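Local structure of phospholipase C-beta (PLC-beta) (3QR0) at residues 336-341 and 570-575; 580-585 and 596-601; 368-373 and 381-386; 332-337 and 363-368. The protein is a multidomain phospholipase C of the beta class, combining PH, EF-hand-like and C2 domains with a calcium-binding TIM-barrel core built from X and Y halves. All blocks are in the same frame, centred on the assembly; numbering follows the deposited sequence.

Contacts 1, 3 and 4 reach the calcium ion: 336-341 brings Asn-339, strand 366-372 brings Glu-368 and Asp-370, and Glu-417 completes the protein ligands. Contact 4 begins from the same piece of chain as contact 1, sharing Ser-336 and Ser-337, and hands strand 366-372 on to contact 3 through Glu-368; the centres of contacts 3 and 4 are about 20 Å apart. Contact 2 lies about 7 Å from contact 1, centre to centre, and meets it where His-338 ND1 approaches Asn-599 OD1 at 2.8 Å. Contacts 2 and 3 do not touch, their nearest atoms about 6 Å apart. Contacts 3 and 4 fall in the X half, contact 2 in the Y half, and contact 1 joins the halves.

Contact 1. Residues 336-341 and 570-575; sequences SSHNTY and RIYPKG. With CA (calcium ion), chain B.
At the calcium site of the TIM-barrel core, His-338 of the X half lies against Pro-573 and Tyr-572 of the Y half. Pro-573 CG sits over one face of the imidazole, 3.7 Å from the ring centroid and 28° off its normal, which meets the geometry of a CH-pi contact; the opposite face is covered by CG of the neighbouring Asn-339. The phenol of Tyr-572 is nearly parallel to the imidazole, with planes at 10°, but a centroid separation of 6.0 Å leaves the rings slid apart with little overlap. His-338 ND1 is hydrogen-bonded to Asn-599, while NE2 meets a water at 2.8 Å that is a calcium ligand, so the imidazole is held at both nitrogens as well as over both faces. The segment 570-575 comes off barrel strand 569-572, whereas 336-341 is the loop following strand 332-334, and of these two segments the loop supplies the calcium ligand: Asn-339 OD1 coordinates the ion at 2.3 Å. Arg-570 reaches the loop with its chain extended from CG to NE. Another water bridges the two segments, donating to Ser-337 O at 2.7 Å and accepting from Arg-570 NE at 2.9 Å. The guanidinium also forms a salt bridge with the calcium ligand Glu-368 and a hydrogen bond with Ser-543. Within the loop, Ser-337 OG and Thr-340 OG1 are hydrogen-bonded at 2.7 Å.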
loop_
_atom_site.group_PDB
_atom_site.type_symbol
_atom_site.label_atom_id
_atom_site.label_comp_id
_atom_site.label_asym_id
_atom_site.label_seq_id
_atom_site.Cartn_x
_atom_site.Cartn_y
_atom_site.Cartn_z
ATOM N N SER A 336 -8.390 0.801 -8.063
ATOM C CA SER A 336 -8.758 1.641 -9.205
ATOM C C SER A 336 -8.322 3.110 -9.110
ATOM O O SER A 336 -8.471 3.755 -8.065
ATOM C CB SER A 336 -10.273 1.605 -9.396
ATOM O OG SER A 336 -10.718 0.284 -9.640
ATOM N N SER A 337 -7.828 3.628 -10.235
ATOM C CA SER A 337 -7.321 4.991 -10.350
ATOM C C SER A 337 -8.203 5.851 -11.267
ATOM O O SER A 337 -8.638 5.393 -12.320
ATOM C CB SER A 337 -5.898 4.942 -10.911
ATOM O OG SER A 337 -5.505 6.192 -11.436
ATOM N N HIS A 338 -8.449 7.097 -10.859
ATOM C CA HIS A 338 -9.190 8.086 -11.663
ATOM C C HIS A 338 -8.245 9.083 -12.359
ATOM O O HIS A 338 -7.240 9.490 -11.766
ATOM C CB HIS A 338 -10.156 8.876 -10.765
ATOM C CG HIS A 338 -10.804 10.042 -11.452
ATOM N ND1 HIS A 338 -10.533 11.352 -11.118
ATOM C CD2 HIS A 338 -11.705 10.092 -12.460
ATOM C CE1 HIS A 338 -11.242 12.157 -11.891
ATOM N NE2 HIS A 338 -11.960 11.416 -12.715
ATOM N N ASN A 339 -8.610 9.513 -13.578
ATOM C CA ASN A 339 -7.793 10.430 -14.420
ATOM C C ASN A 339 -6.314 10.218 -14.126
ATOM O O ASN A 339 -5.605 11.116 -13.655
ATOM C CB ASN A 339 -8.189 11.914 -14.240
ATOM C CG ASN A 339 -9.461 12.308 -15.012
ATOM O OD1 ASN A 339 -10.012 11.530 -15.796
ATOM N ND2 ASN A 339 -9.921 13.539 -14.788
ATOM N N THR A 340 -5.880 9.000 -14.414
ATOM C CA THR A 340 -4.584 8.472 -14.004
ATOM C C THR A 340 -3.416 9.305 -14.527
ATOM O O THR A 340 -2.384 9.430 -13.861
ATOM C CB THR A 340 -4.439 7.024 -14.518
ATOM O OG1 THR A 340 -5.614 6.281 -14.170
ATOM C CG2 THR A 340 -3.197 6.344 -13.935
ATOM N N TYR A 341 -3.599 9.866 -15.720
ATOM C CA TYR A 341 -2.606 10.719 -16.376
ATOM C C TYR A 341 -2.215 11.985 -15.597
ATOM O O TYR A 341 -1.137 12.528 -15.821
ATOM C CB TYR A 341 -3.078 11.103 -17.800
ATOM C CG TYR A 341 -4.418 11.808 -17.837
ATOM C CD1 TYR A 341 -4.491 13.199 -17.819
ATOM C CD2 TYR A 341 -5.610 11.086 -17.889
ATOM C CE1 TYR A 341 -5.710 13.853 -17.844
ATOM C CE2 TYR A 341 -6.830 11.729 -17.906
ATOM C CZ TYR A 341 -6.876 13.118 -17.888
ATOM O OH TYR A 341 -8.083 13.768 -17.906
ATOM N N ARG A 570 -18.332 1.110 -11.553
ATOM C CA ARG A 570 -17.181 1.975 -11.348
ATOM C C ARG A 570 -17.683 3.315 -10.821
ATOM O O ARG A 570 -18.709 3.816 -11.268
ATOM C CB ARG A 570 -16.413 2.164 -12.658
ATOM C CG ARG A 570 -15.217 3.102 -12.562
ATOM C CD ARG A 570 -14.353 3.026 -13.821
ATOM N NE ARG A 570 -13.204 3.924 -13.726
ATOM C CZ ARG A 570 -13.219 5.224 -14.026
ATOM N NH1 ARG A 570 -14.322 5.818 -14.468
ATOM N NH2 ARG A 570 -12.103 5.939 -13.889
ATOM N N ILE A 571 -16.948 3.890 -9.877
ATOM C CA ILE A 571 -17.283 5.188 -9.295
ATOM C C ILE A 571 -16.110 6.117 -9.551
ATOM O O ILE A 571 -14.963 5.674 -9.523
ATOM C CB ILE A 571 -17.500 5.084 -7.770
ATOM C CG1 ILE A 571 -18.405 3.896 -7.422
ATOM C CG2 ILE A 571 -18.052 6.404 -7.210
ATOM C CD1 ILE A 571 -19.875 4.116 -7.711
ATOM N N TYR A 572 -16.375 7.394 -9.819
ATOM C CA TYR A 572 -15.288 8.366 -9.945
ATOM C C TYR A 572 -15.677 9.734 -9.383
ATOM O O TYR A 572 -16.865 10.072 -9.332
ATOM C CB TYR A 572 -14.803 8.463 -11.400
ATOM C CG TYR A 572 -15.842 8.927 -12.378
ATOM C CD1 TYR A 572 -15.964 10.274 -12.695
ATOM C CD2 TYR A 572 -16.704 8.021 -13.000
ATOM C CE1 TYR A 572 -16.915 10.716 -13.591
ATOM C CE2 TYR A 572 -17.664 8.457 -13.909
ATOM C CZ TYR A 572 -17.763 9.807 -14.198
ATOM O OH TYR A 572 -18.703 10.273 -15.095
ATOM N N PRO A 573 -14.675 10.520 -8.938
ATOM C CA PRO A 573 -14.988 11.778 -8.262
ATOM C C PRO A 573 -15.640 12.826 -9.164
ATOM O O PRO A 573 -15.349 12.900 -10.355
ATOM C CB PRO A 573 -13.621 12.270 -7.750
ATOM C CG PRO A 573 -12.605 11.501 -8.506
ATOM C CD PRO A 573 -13.240 10.200 -8.880
ATOM N N LYS A 574 -16.534 13.614 -8.579
ATOM C CA LYS A 574 -17.196 14.714 -9.280
ATOM C C LYS A 574 -16.217 15.811 -9.709
ATOM O O LYS A 574 -15.149 15.983 -9.115
ATOM C CB LYS A 574 -18.297 15.322 -8.399
ATOM C CG LYS A 574 -17.806 15.916 -7.079
ATOM C CD LYS A 574 -18.962 16.345 -6.173
ATOM C CE LYS A 574 -18.471 16.593 -4.753
ATOM N NZ LYS A 574 -19.555 17.064 -3.845
ATOM N N GLY A 575 -16.611 16.565 -10.727
ATOM C CA GLY A 575 -15.776 17.607 -11.308
ATOM C C GLY A 575 -15.412 18.773 -10.398
ATOM O O GLY A 575 -14.423 19.469 -10.661
HETATM CA CA CA B . -11.777 11.409 -17.231
HETATM O O HOH W 1 -10.374 3.579 -13.208
HETATM O O HOH W 2 -13.182 11.625 -15.253
HETATM O O HOH W 3 -12.433 13.740 -16.805
#

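Contact 2. Residues 580-585 and 596-601; sequences SSNYVP and VALNFQ
Tyr-583, Val-596, Leu-598 and Pro-585 form the apolar centre. One ring carbon, Tyr-583 CE2, meets two methyl groups at equal distance: Val-596 CG1 at 3.6 Å and Leu-598 CD2 at 3.6 Å. With CG lying between the backbone N and the carbonyl carbon (chi1 44°), the phenol is directed across toward segment 596-601, and its hydroxyl ends 2.7 Å from Ala-597 O. Pro-585 adds to the patch, its CB 3.8 Å from the same Val-596 CG1. Outward from this patch the contact turns polar. The Asn-582 carboxamide spans the backbone of Asn-599: Asn-599 N donates to Asn-582 OD1 at 2.7 Å (N-H...O angle 164°), and Asn-582 ND2 donates to Asn-599 O at 3.2 Å in a straighter bond of 174°, with the acceptor in the amide plane. Further along, Asn-599 ND2 makes weak bonds to Ser-580 O (3.2 Å) and Ser-581 O (3.4 Å). The segments pair two loops of the Y half, one leading into helix 586-589 and the other leaving strand 595-596. The Asn-582 amide fixes the backbone of Asn-599, and the two weak bonds of ND2 probably help set the rotation of its carboxamide, consistent with OD1 being presented to His-338 beside the calcium site.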
loop_
_atom_site.group_PDB
_atom_site.type_symbol
_atom_site.label_atom_id
_atom_site.label_comp_id
_atom_site.label_asym_id
_atom_site.label_seq_id
_atom_site.Cartn_x
_atom_site.Cartn_y
_atom_site.Cartn_z
ATOM N N SER A 580 -8.156 17.559 -6.843
ATOM C CA SER A 580 -7.892 16.122 -6.917
ATOM C C SER A 580 -8.075 15.412 -5.576
ATOM O O SER A 580 -7.543 14.319 -5.363
ATOM C CB SER A 580 -6.513 15.838 -7.532
ATOM O OG SER A 580 -6.365 16.533 -8.765
ATOM N N SER A 581 -8.870 16.020 -4.697
ATOM C CA SER A 581 -9.243 15.404 -3.437
ATOM C C SER A 581 -10.117 14.183 -3.723
ATOM O O SER A 581 -10.690 14.058 -4.805
ATOM C CB SER A 581 -9.999 16.404 -2.556
ATOM O OG SER A 581 -11.218 16.787 -3.168
ATOM N N ASN A 582 -10.200 13.283 -2.752
ATOM C CA ASN A 582 -10.917 12.023 -2.905
ATOM C C ASN A 582 -12.047 11.846 -1.902
ATOM O O ASN A 582 -11.976 12.361 -0.789
ATOM C CB ASN A 582 -9.946 10.865 -2.689
ATOM C CG ASN A 582 -8.950 10.721 -3.812
ATOM O OD1 ASN A 582 -9.335 10.583 -4.970
ATOM N ND2 ASN A 582 -7.659 10.741 -3.476
ATOM N N TYR A 583 -13.070 11.091 -2.295
ATOM C CA TYR A 583 -14.001 10.499 -1.332
ATOM C C TYR A 583 -13.354 9.302 -0.636
ATOM O O TYR A 583 -12.413 8.700 -1.156
ATOM C CB TYR A 583 -15.302 10.048 -2.002
ATOM C CG TYR A 583 -15.128 9.320 -3.317
ATOM C CD1 TYR A 583 -15.569 9.893 -4.503
ATOM C CD2 TYR A 583 -14.531 8.059 -3.382
ATOM C CE1 TYR A 583 -15.416 9.239 -5.717
ATOM C CE2 TYR A 583 -14.369 7.404 -4.602
ATOM C CZ TYR A 583 -14.817 8.003 -5.761
ATOM O OH TYR A 583 -14.674 7.372 -6.978
ATOM N N VAL A 584 -13.873 8.959 0.537
ATOM C CA VAL A 584 -13.449 7.758 1.241
ATOM C C VAL A 584 -14.081 6.552 0.542
ATOM O O VAL A 584 -15.302 6.496 0.392
ATOM C CB VAL A 584 -13.861 7.803 2.725
ATOM C CG1 VAL A 584 -13.511 6.499 3.415
ATOM C CG2 VAL A 584 -13.178 8.978 3.421
ATOM N N PRO A 585 -13.250 5.596 0.088
ATOM C CA PRO A 585 -13.749 4.522 -0.774
ATOM C C PRO A 585 -14.736 3.554 -0.106
ATOM O O PRO A 585 -15.588 2.996 -0.796
ATOM C CB PRO A 585 -12.474 3.797 -1.214
ATOM C CG PRO A 585 -11.467 4.128 -0.170
ATOM C CD PRO A 585 -11.796 5.498 0.302
ATOM N N VAL A 596 -13.762 1.449 -7.433
ATOM C CA VAL A 596 -13.920 2.712 -6.734
ATOM C C VAL A 596 -12.679 3.581 -6.997
ATOM O O VAL A 596 -11.691 3.520 -6.261
ATOM C CB VAL A 596 -14.171 2.463 -5.238
ATOM C CG1 VAL A 596 -14.398 3.772 -4.498
ATOM C CG2 VAL A 596 -15.372 1.556 -5.072
ATOM N N ALA A 597 -12.755 4.378 -8.061
ATOM C CA ALA A 597 -11.603 5.114 -8.601
ATOM C C ALA A 597 -11.178 6.325 -7.765
ATOM O O ALA A 597 -11.997 7.167 -7.382
ATOM C CB ALA A 597 -11.876 5.546 -10.034
ATOM N N LEU A 598 -9.881 6.408 -7.497
ATOM C CA LEU A 598 -9.329 7.468 -6.670
ATOM C C LEU A 598 -8.221 8.198 -7.409
ATOM O O LEU A 598 -7.571 7.641 -8.296
ATOM C CB LEU A 598 -8.791 6.885 -5.361
ATOM C CG LEU A 598 -9.810 6.105 -4.522
ATOM C CD1 LEU A 598 -9.115 5.320 -3.421
ATOM C CD2 LEU A 598 -10.852 7.056 -3.947
ATOM N N ASN A 599 -8.003 9.448 -7.031
ATOM C CA ASN A 599 -6.877 10.213 -7.532
ATOM C C ASN A 599 -5.610 9.811 -6.781
ATOM O O ASN A 599 -5.414 10.213 -5.636
ATOM C CB ASN A 599 -7.153 11.708 -7.385
ATOM C CG ASN A 599 -8.305 12.167 -8.253
ATOM O OD1 ASN A 599 -8.346 11.881 -9.448
ATOM N ND2 ASN A 599 -9.248 12.878 -7.658
ATOM N N PHE A 600 -4.754 9.034 -7.441
ATOM C CA PHE A 600 -3.552 8.473 -6.815
ATOM C C PHE A 600 -2.505 9.516 -6.441
ATOM O O PHE A 600 -1.642 9.242 -5.606
ATOM C CB PHE A 600 -2.926 7.379 -7.698
ATOM C CG PHE A 600 -3.451 6.003 -7.410
ATOM C CD1 PHE A 600 -4.811 5.744 -7.455
ATOM C CD2 PHE A 600 -2.591 4.970 -7.074
ATOM C CE1 PHE A 600 -5.301 4.484 -7.175
ATOM C CE2 PHE A 600 -3.075 3.703 -6.803
ATOM C CZ PHE A 600 -4.426 3.459 -6.844
ATOM N N GLN A 601 -2.589 10.704 -7.040
ATOM C CA GLN A 601 -1.638 11.779 -6.764
ATOM C C GLN A 601 -1.967 12.564 -5.498
ATOM O O GLN A 601 -1.155 13.366 -5.046
ATOM C CB GLN A 601 -1.553 12.751 -7.951
ATOM C CG GLN A 601 -2.773 13.647 -8.154
ATOM C CD GLN A 601 -3.842 13.034 -9.040
ATOM O OE1 GLN A 601 -4.097 11.819 -9.005
ATOM N NE2 GLN A 601 -4.481 13.874 -9.841
#

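Contact 3. Residues 368-373 and 381-386; sequences ELDCWD and ITHGFT. With CA (calcium ion), chain B.
Asp-370 OD2 is gripped by calcium at 2.5 Å, by Tyr-341 OH, and by a water that donates to it at 2.8 Å. OD1 binds the same ion, making the carboxylate bidentate, and Glu-368 OE2 adds a ligand from two residues earlier on the strand. The water also accepts from Trp-372 NE1 (3.1 Å) and Gly-384 N (3.0 Å). Gly-384 CA packs against the indole, 3.4 Å from Trp-372 CZ2, and Phe-385 CE2 comes to 3.7 Å from Trp-372 CH2 with the ring planes at 87°. The backbones meet as neighbouring inner strands of the mixed sheet: Cys-371 and Ile-381 form an antiparallel non-hydrogen-bonded pair, next to which Thr-382 N donates to Asp-370 O at 3.3 Å. Across from the metal, Ile-381 CD1 packs on Leu-369. The shared water thus links the Asp-370 carboxylate to both the indole and the turn, and probably helps hold that metal ligand in its orientation.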
loop_
_atom_site.group_PDB
_atom_site.type_symbol
_atom_site.label_atom_id
_atom_site.label_comp_id
_atom_site.label_asym_id
_atom_site.label_seq_id
_atom_site.Cartn_x
_atom_site.Cartn_y
_atom_site.Cartn_z
ATOM N N GLU A 368 -7.494 5.030 -16.045
ATOM C CA GLU A 368 -8.291 5.852 -16.936
ATOM C C GLU A 368 -7.421 6.574 -17.962
ATOM O O GLU A 368 -6.358 7.105 -17.630
ATOM C CB GLU A 368 -9.098 6.860 -16.134
ATOM C CG GLU A 368 -10.085 7.667 -16.971
ATOM C CD GLU A 368 -11.050 8.459 -16.122
ATOM O OE1 GLU A 368 -10.897 8.442 -14.884
ATOM O OE2 GLU A 368 -11.957 9.110 -16.685
ATOM N N LEU A 369 -7.890 6.577 -19.204
ATOM C CA LEU A 369 -7.234 7.257 -20.309
ATOM C C LEU A 369 -8.276 8.147 -20.983
ATOM O O LEU A 369 -9.239 7.642 -21.573
ATOM C CB LEU A 369 -6.672 6.244 -21.319
ATOM C CG LEU A 369 -5.518 5.305 -20.915
ATOM C CD1 LEU A 369 -5.928 4.259 -19.873
ATOM C CD2 LEU A 369 -4.955 4.596 -22.147
ATOM N N ASP A 370 -8.093 9.463 -20.862
ATOM C CA ASP A 370 -8.956 10.450 -21.516
ATOM C C ASP A 370 -8.342 10.792 -22.863
ATOM O O ASP A 370 -7.358 11.539 -22.929
ATOM C CB ASP A 370 -9.063 11.736 -20.684
ATOM C CG ASP A 370 -9.905 11.576 -19.435
ATOM O OD1 ASP A 370 -10.304 10.445 -19.079
ATOM O OD2 ASP A 370 -10.163 12.602 -18.772
ATOM N N CYS A 371 -8.940 10.274 -23.935
ATOM C CA CYS A 371 -8.355 10.376 -25.270
ATOM C C CYS A 371 -8.976 11.509 -26.091
ATOM O O CYS A 371 -10.197 11.602 -26.203
ATOM C CB CYS A 371 -8.505 9.045 -26.007
ATOM S SG CYS A 371 -7.887 7.640 -25.052
ATOM N N TRP A 372 -8.120 12.357 -26.658
ATOM C CA TRP A 372 -8.542 13.490 -27.490
ATOM C C TRP A 372 -7.737 13.526 -28.793
ATOM O O TRP A 372 -6.638 12.962 -28.877
ATOM C CB TRP A 372 -8.356 14.812 -26.723
ATOM C CG TRP A 372 -9.165 14.890 -25.451
ATOM C CD1 TRP A 372 -8.821 14.389 -24.231
ATOM C CD2 TRP A 372 -10.451 15.504 -25.285
ATOM N NE1 TRP A 372 -9.811 14.657 -23.311
ATOM C CE2 TRP A 372 -10.826 15.333 -23.936
ATOM C CE3 TRP A 372 -11.320 16.183 -26.147
ATOM C CZ2 TRP A 372 -12.041 15.809 -23.427
ATOM C CZ3 TRP A 372 -12.530 16.657 -25.642
ATOM C CH2 TRP A 372 -12.875 16.469 -24.292
ATOM N N ASP A 373 -8.289 14.193 -29.805
ATOM C CA ASP A 373 -7.588 14.376 -31.077
ATOM C C ASP A 373 -6.375 15.270 -30.863
ATOM O O ASP A 373 -6.502 16.345 -30.293
ATOM C CB ASP A 373 -8.497 15.033 -32.129
ATOM C CG ASP A 373 -9.526 14.075 -32.717
ATOM O OD1 ASP A 373 -9.456 12.855 -32.461
ATOM O OD2 ASP A 373 -10.416 14.552 -33.450
ATOM N N ILE A 381 -3.547 12.245 -24.667
ATOM C CA ILE A 381 -4.266 12.109 -23.404
ATOM C C ILE A 381 -4.125 13.400 -22.614
ATOM O O ILE A 381 -3.020 13.921 -22.448
ATOM C CB ILE A 381 -3.737 10.926 -22.581
ATOM C CG1 ILE A 381 -4.128 9.609 -23.257
ATOM C CG2 ILE A 381 -4.276 10.972 -21.140
ATOM C CD1 ILE A 381 -3.549 8.365 -22.584
ATOM N N THR A 382 -5.255 13.919 -22.140
ATOM C CA THR A 382 -5.280 15.150 -21.361
ATOM C C THR A 382 -6.665 15.340 -20.749
ATOM O O THR A 382 -7.598 14.597 -21.073
ATOM C CB THR A 382 -4.922 16.391 -22.231
ATOM O OG1 THR A 382 -4.665 17.518 -21.384
ATOM C CG2 THR A 382 -6.046 16.736 -23.213
ATOM N N HIS A 383 -6.795 16.326 -19.865
ATOM C CA HIS A 383 -8.102 16.712 -19.341
ATOM C C HIS A 383 -8.657 17.808 -20.245
ATOM O O HIS A 383 -8.163 18.937 -20.247
ATOM C CB HIS A 383 -8.000 17.186 -17.884
ATOM C CG HIS A 383 -9.314 17.221 -17.160
ATOM N ND1 HIS A 383 -9.458 17.775 -15.906
ATOM C CD2 HIS A 383 -10.543 16.766 -17.512
ATOM C CE1 HIS A 383 -10.716 17.662 -15.516
ATOM N NE2 HIS A 383 -11.397 17.054 -16.472
ATOM N N GLY A 384 -9.672 17.460 -21.030
ATOM C CA GLY A 384 -10.220 18.367 -22.030
ATOM C C GLY A 384 -10.762 19.676 -21.483
ATOM O O GLY A 384 -11.322 19.716 -20.387
ATOM N N PHE A 385 -10.584 20.738 -22.267
ATOM C CA PHE A 385 -11.035 22.093 -21.937
ATOM C C PHE A 385 -10.422 22.664 -20.650
ATOM O O PHE A 385 -11.031 23.508 -19.987
ATOM C CB PHE A 385 -12.564 22.164 -21.889
ATOM C CG PHE A 385 -13.230 21.659 -23.138
ATOM C CD1 PHE A 385 -13.405 22.495 -24.230
ATOM C CD2 PHE A 385 -13.688 20.352 -23.219
ATOM C CE1 PHE A 385 -14.027 22.030 -25.393
ATOM C CE2 PHE A 385 -14.306 19.881 -24.377
ATOM C CZ PHE A 385 -14.473 20.720 -25.459
ATOM N N THR A 386 -9.206 22.229 -20.326
ATOM C CA THR A 386 -8.475 22.770 -19.179
ATOM C C THR A 386 -7.096 23.233 -19.634
ATOM O O THR A 386 -6.772 23.141 -20.813
ATOM C CB THR A 386 -8.292 21.727 -18.065
ATOM O OG1 THR A 386 -7.344 20.742 -18.496
ATOM C CG2 THR A 386 -9.627 21.064 -17.693
HETATM CA CA CA B . -11.777 11.409 -17.231
HETATM O O HOH W 4 -10.914 14.804 -20.397
HETATM O O HOH W 3 -12.433 13.740 -16.805
HETATM O O HOH W 2 -13.182 11.625 -15.253
#

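Contact 4. Residues 332-337 and 363-368; sequences YYINSS and GCRCLE. With CA (calcium ion), chain B.
Cys-364 and Cys-366 turn their side chains to different parts of segment 332-337. Cys-364 SG, anti to its own backbone N (chi1 -170°), runs alongside the neighbouring backbone, 3.5 Å from Ser-337 N and 3.7 Å from Ser-337 CB. Cys-366 meets Ser-336 through its CB, 3.4 Å from Ser-336 OG. That hydroxyl is turned back on its own chain, donating to Ile-334 O from above the carbonyl plane. The Asn-335 carboxamide lies against the Cys-364 backbone, with OD1 bonded to Asn-610, while Ile-334 CG2 meets Arg-365 CB at 3.7 Å, the two side chains crossing at about a right angle. Arg-365 bends at chi2 and chi3, bringing NE back to Gly-363 O at 3.0 Å, while NH1 is hydrogen-bonded to Ala-404 O. Between the backbones, Asn-335 O accepts from two successive amides, Arg-365 N at 2.8 Å and Cys-366 N at 3.1 Å, and Ser-337 N donates to Cys-366 O at 2.8 Å. A single bridge, Ser-336 with Cys-366, brings segment 332-337 beside the start of barrel strand 366-372. Gly-363 closes helix 354-361 in a Schellman motif; Val-359 of that helix packs on Ser-337 and Cys-364, and Leu-595 of strand 595-596 touches Ile-334, Ser-336 and Cys-366.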
loop_
_atom_site.group_PDB
_atom_site.type_symbol
_atom_site.label_atom_id
_atom_site.label_comp_id
_atom_site.label_asym_id
_atom_site.label_seq_id
_atom_site.Cartn_x
_atom_site.Cartn_y
_atom_site.Cartn_z
ATOM N N TYR A 332 -15.253 -9.029 -6.478
ATOM C CA TYR A 332 -14.020 -8.473 -5.929
ATOM C C TYR A 332 -14.041 -6.961 -5.824
ATOM O O TYR A 332 -14.670 -6.279 -6.629
ATOM C CB TYR A 332 -12.832 -8.888 -6.800
ATOM C CG TYR A 332 -12.669 -10.376 -6.875
ATOM C CD1 TYR A 332 -11.830 -11.052 -5.997
ATOM C CD2 TYR A 332 -13.379 -11.118 -7.807
ATOM C CE1 TYR A 332 -11.694 -12.439 -6.057
ATOM C CE2 TYR A 332 -13.253 -12.495 -7.871
ATOM C CZ TYR A 332 -12.415 -13.148 -6.995
ATOM O OH TYR A 332 -12.307 -14.513 -7.075
ATOM N N TYR A 333 -13.327 -6.444 -4.833
ATOM C CA TYR A 333 -12.941 -5.045 -4.832
ATOM C C TYR A 333 -11.645 -4.979 -5.636
ATOM O O TYR A 333 -10.730 -5.763 -5.393
ATOM C CB TYR A 333 -12.709 -4.535 -3.414
ATOM C CG TYR A 333 -13.931 -4.559 -2.530
ATOM C CD1 TYR A 333 -15.123 -3.956 -2.934
ATOM C CD2 TYR A 333 -13.889 -5.159 -1.277
ATOM C CE1 TYR A 333 -16.248 -3.970 -2.114
ATOM C CE2 TYR A 333 -15.007 -5.176 -0.449
ATOM C CZ TYR A 333 -16.181 -4.579 -0.870
ATOM O OH TYR A 333 -17.289 -4.602 -0.051
ATOM N N ILE A 334 -11.590 -4.067 -6.599
ATOM C CA ILE A 334 -10.489 -3.985 -7.559
ATOM C C ILE A 334 -9.860 -2.588 -7.470
ATOM O O ILE A 334 -10.541 -1.577 -7.649
ATOM C CB ILE A 334 -10.990 -4.252 -8.995
ATOM C CG1 ILE A 334 -11.743 -5.588 -9.067
ATOM C CG2 ILE A 334 -9.823 -4.241 -9.987
ATOM C CD1 ILE A 334 -12.282 -5.929 -10.452
ATOM N N ASN A 335 -8.563 -2.548 -7.176
ATOM C CA ASN A 335 -7.832 -1.302 -6.943
ATOM C C ASN A 335 -7.858 -0.421 -8.202
ATOM O O ASN A 335 -7.414 -0.856 -9.275
ATOM C CB ASN A 335 -6.402 -1.658 -6.515
ATOM C CG ASN A 335 -5.613 -0.480 -5.979
ATOM O OD1 ASN A 335 -6.097 0.648 -5.905
ATOM N ND2 ASN A 335 -4.371 -0.749 -5.605
ATOM N N SER A 336 -8.390 0.801 -8.063
ATOM C CA SER A 336 -8.758 1.641 -9.205
ATOM C C SER A 336 -8.322 3.110 -9.110
ATOM O O SER A 336 -8.471 3.755 -8.065
ATOM C CB SER A 336 -10.273 1.605 -9.396
ATOM O OG SER A 336 -10.718 0.284 -9.640
ATOM N N SER A 337 -7.828 3.628 -10.235
ATOM C CA SER A 337 -7.321 4.991 -10.350
ATOM C C SER A 337 -8.203 5.851 -11.267
ATOM O O SER A 337 -8.638 5.393 -12.320
ATOM C CB SER A 337 -5.898 4.942 -10.911
ATOM O OG SER A 337 -5.505 6.192 -11.436
ATOM N N GLY A 363 0.115 -1.927 -7.666
ATOM C CA GLY A 363 -0.829 -3.026 -7.812
ATOM C C GLY A 363 -2.203 -2.576 -8.293
ATOM O O GLY A 363 -3.089 -3.408 -8.486
ATOM N N CYS A 364 -2.393 -1.272 -8.483
ATOM C CA CYS A 364 -3.622 -0.760 -9.096
ATOM C C CYS A 364 -3.923 -1.512 -10.395
ATOM O O CYS A 364 -3.010 -1.758 -11.191
ATOM C CB CYS A 364 -3.494 0.731 -9.391
ATOM S SG CYS A 364 -5.035 1.507 -9.876
ATOM N N ARG A 365 -5.188 -1.881 -10.599
ATOM C CA ARG A 365 -5.591 -2.696 -11.759
ATOM C C ARG A 365 -6.458 -1.956 -12.780
ATOM O O ARG A 365 -6.586 -2.407 -13.918
ATOM C CB ARG A 365 -6.344 -3.955 -11.304
ATOM C CG ARG A 365 -5.549 -4.893 -10.389
ATOM C CD ARG A 365 -4.411 -5.608 -11.124
ATOM N NE ARG A 365 -3.206 -4.796 -11.125
ATOM C CZ ARG A 365 -2.144 -4.977 -11.903
ATOM N NH1 ARG A 365 -2.085 -5.970 -12.785
ATOM N NH2 ARG A 365 -1.123 -4.141 -11.788
ATOM N N CYS A 366 -7.072 -0.850 -12.386
ATOM C CA CYS A 366 -8.000 -0.149 -13.265
ATOM C C CYS A 366 -7.549 1.293 -13.429
ATOM O O CYS A 366 -7.398 2.022 -12.444
ATOM C CB CYS A 366 -9.426 -0.212 -12.721
ATOM S SG CYS A 366 -10.683 0.571 -13.804
ATOM N N LEU A 367 -7.330 1.683 -14.679
ATOM C CA LEU A 367 -6.756 2.975 -15.024
ATOM C C LEU A 367 -7.694 3.721 -15.944
ATOM O O LEU A 367 -8.572 3.116 -16.573
ATOM C CB LEU A 367 -5.424 2.788 -15.752
ATOM C CG LEU A 367 -4.455 1.736 -15.224
ATOM C CD1 LEU A 367 -3.292 1.579 -16.200
ATOM C CD2 LEU A 367 -3.958 2.090 -13.836
ATOM N N GLU A 368 -7.494 5.030 -16.045
ATOM C CA GLU A 368 -8.291 5.852 -16.936
ATOM C C GLU A 368 -7.421 6.574 -17.962
ATOM O O GLU A 368 -6.358 7.105 -17.630
ATOM C CB GLU A 368 -9.098 6.860 -16.134
ATOM C CG GLU A 368 -10.085 7.667 -16.971
ATOM C CD GLU A 368 -11.050 8.459 -16.122
ATOM O OE1 GLU A 368 -10.897 8.442 -14.884
ATOM O OE2 GLU A 368 -11.957 9.110 -16.685
HETATM CA CA CA B . -11.777 11.409 -17.231
HETATM O O HOH W 3 -12.433 13.740 -16.805
HETATM O O HOH W 2 -13.182 11.625 -15.253
#